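Long-range contact in AGR_C_4470p (Agrobacterium tumefaciens str. C58, PDB 2HQV), which is of unknown function but belongs to the ChuX/HutX family, consistent with a role in haem utilisation: residues 105-110 / 124-129. Numbering follows the deposited sequence.
Sequences GTESHG and IKKDNC
K126 and E107 meet in a salt bridge at the surface, NZ of K126 lying 2.8 Å from OE1 of E107. The ammonium approaches on the syn side of the carboxylate, 25° out of its plane. The bond is to OE1, since OE2 of E107 stays 3.8 Å from NZ of K126. Each side chain leaves its backbone with CG anti to N (chi1 177° for K126) and runs extended, and the two cross at about a right angle. The carboxylate also lies against CD and CE of K126, with OE1 of E107 3.7 Å from CD of K126. The same ammonium has a second acid, D73 at the start of helix 72-79, while the lysine side chain also packs on F72 and F112.

The backbone supplies one hydrogen bond. N of D127 donates to O of G110 over 3.0 Å with an N-H...O angle of 162°, meeting a lone pair in the carbonyl plane. N of K126 is just as near that oxygen but is badly angled; its weak bond goes to O of I124, closing an inverse gamma turn centred on K125.

Next to the bonded carbonyl, CB and the carboxylate of D127 lie against G110, CG of D127 being 3.6 Å from CA of G110. H109 and G110, both with positive phi, make the tight turn between strand 105-108 and strand 111-114, the middle strand of a small antiparallel sheet whose far edge, 123-124, leads into the 3-10 turn 126-128. At I124 that edge pairs antiparallel with a strand of the second subunit, so the sheet runs on across the interface.

Shared between E107 and D73, the K126 ammonium links the outer strand of the hairpin to helix 72-79, and two acids so close probably favour its protonated form.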
loop_
_atom_site.group_PDB
_atom_site.type_symbol
_atom_site.label_atom_id
_atom_site.label_comp_id
_atom_site.label_asym_id
_atom_site.label_seq_id
_atom_site.Cartn_x
_atom_site.Cartn_y
_atom_site.Cartn_z
ATOM N N GLY A 105 -4.777 -4.052 -18.252
ATOM C CA GLY A 105 -4.434 -2.692 -17.896
ATOM C C GLY A 105 -4.177 -1.830 -19.117
ATOM O O GLY A 105 -3.806 -2.330 -20.174
ATOM N N THR A 106 -4.396 -0.528 -18.966
ATOM C CA THR A 106 -4.148 0.429 -20.034
ATOM C C THR A 106 -3.031 1.313 -19.494
ATOM O O THR A 106 -2.840 1.393 -18.281
ATOM C CB THR A 106 -5.383 1.298 -20.317
ATOM O OG1 THR A 106 -5.764 1.993 -19.121
ATOM C CG2 THR A 106 -6.538 0.440 -20.813
ATOM N N GLU A 107 -2.298 1.981 -20.374
ATOM C CA GLU A 107 -1.202 2.820 -19.911
ATOM C C GLU A 107 -1.207 4.261 -20.410
ATOM O O GLU A 107 -1.509 4.533 -21.574
ATOM C CB GLU A 107 0.136 2.160 -20.269
ATOM C CG GLU A 107 1.356 3.054 -20.086
ATOM C CD GLU A 107 2.673 2.324 -20.312
ATOM O OE1 GLU A 107 2.652 1.157 -20.753
ATOM O OE2 GLU A 107 3.738 2.923 -20.047
ATOM N N SER A 108 -0.865 5.172 -19.503
ATOM C CA SER A 108 -0.760 6.593 -19.806
ATOM C C SER A 108 0.154 7.271 -18.783
ATOM O O SER A 108 0.048 7.038 -17.574
ATOM C CB SER A 108 -2.127 7.278 -19.801
ATOM O OG SER A 108 -1.987 8.642 -20.181
ATOM N N HIS A 109 1.066 8.091 -19.294
ATOM C CA HIS A 109 2.018 8.830 -18.479
ATOM C C HIS A 109 2.691 8.064 -17.332
ATOM O O HIS A 109 2.701 8.518 -16.192
ATOM C CB HIS A 109 1.352 10.104 -17.957
ATOM C CG HIS A 109 0.831 10.986 -19.051
ATOM N ND1 HIS A 109 -0.353 10.732 -19.711
ATOM C CD2 HIS A 109 1.369 12.074 -19.653
ATOM C CE1 HIS A 109 -0.520 11.623 -20.673
ATOM N NE2 HIS A 109 0.512 12.449 -20.659
ATOM N N GLY A 110 3.254 6.903 -17.648
ATOM C CA GLY A 110 3.963 6.128 -16.645
ATOM C C GLY A 110 3.128 5.259 -15.724
ATOM O O GLY A 110 3.682 4.475 -14.952
ATOM N N ILE A 124 -0.914 1.299 -11.106
ATOM C CA ILE A 124 0.465 0.921 -10.841
ATOM C C ILE A 124 1.412 1.897 -11.552
ATOM O O ILE A 124 1.258 2.150 -12.755
ATOM C CB ILE A 124 0.717 -0.516 -11.331
ATOM C CG1 ILE A 124 -0.210 -1.479 -10.575
ATOM C CG2 ILE A 124 2.180 -0.891 -11.150
ATOM C CD1 ILE A 124 -0.053 -2.940 -10.960
ATOM N N LYS A 125 2.381 2.449 -10.823
ATOM C CA LYS A 125 3.320 3.384 -11.441
ATOM C C LYS A 125 4.409 2.574 -12.138
ATOM O O LYS A 125 5.540 2.449 -11.652
ATOM C CB LYS A 125 3.931 4.334 -10.403
ATOM C CG LYS A 125 4.575 5.573 -11.044
ATOM C CD LYS A 125 5.090 6.573 -10.019
ATOM C CE LYS A 125 5.753 7.769 -10.705
ATOM N NZ LYS A 125 6.232 8.769 -9.706
ATOM N N LYS A 126 4.030 2.025 -13.286
ATOM C CA LYS A 126 4.884 1.187 -14.107
ATOM C C LYS A 126 6.247 1.781 -14.430
ATOM O O LYS A 126 7.236 1.057 -14.468
ATOM C CB LYS A 126 4.156 0.832 -15.414
ATOM C CG LYS A 126 4.978 0.010 -16.393
ATOM C CD LYS A 126 4.273 -0.129 -17.738
ATOM C CE LYS A 126 5.197 -0.738 -18.785
ATOM N NZ LYS A 126 4.592 -0.764 -20.147
ATOM N N ASP A 127 6.313 3.091 -14.654
ATOM C CA ASP A 127 7.595 3.689 -14.994
ATOM C C ASP A 127 8.575 3.736 -13.824
ATOM O O ASP A 127 9.723 4.127 -13.990
ATOM C CB ASP A 127 7.399 5.079 -15.626
ATOM C CG ASP A 127 7.001 6.152 -14.625
ATOM O OD1 ASP A 127 6.644 5.838 -13.472
ATOM O OD2 ASP A 127 7.040 7.334 -15.016
ATOM N N ASN A 128 8.124 3.310 -12.649
ATOM C CA ASN A 128 8.985 3.276 -11.460
ATOM C C ASN A 128 9.658 1.907 -11.322
ATOM O O ASN A 128 10.556 1.727 -10.502
ATOM C CB ASN A 128 8.172 3.520 -10.185
ATOM C CG ASN A 128 8.054 4.992 -9.820
ATOM O OD1 ASN A 128 7.614 5.330 -8.715
ATOM N ND2 ASN A 128 8.434 5.872 -10.737
ATOM N N CYS A 129 9.209 0.941 -12.118
ATOM C CA CYS A 129 9.741 -0.416 -12.038
ATOM C C CYS A 129 11.185 -0.506 -12.514
ATOM O O CYS A 129 11.520 -0.075 -13.625
ATOM C CB CYS A 129 8.863 -1.375 -12.840
ATOM S SG CYS A 129 9.355 -3.108 -12.697
#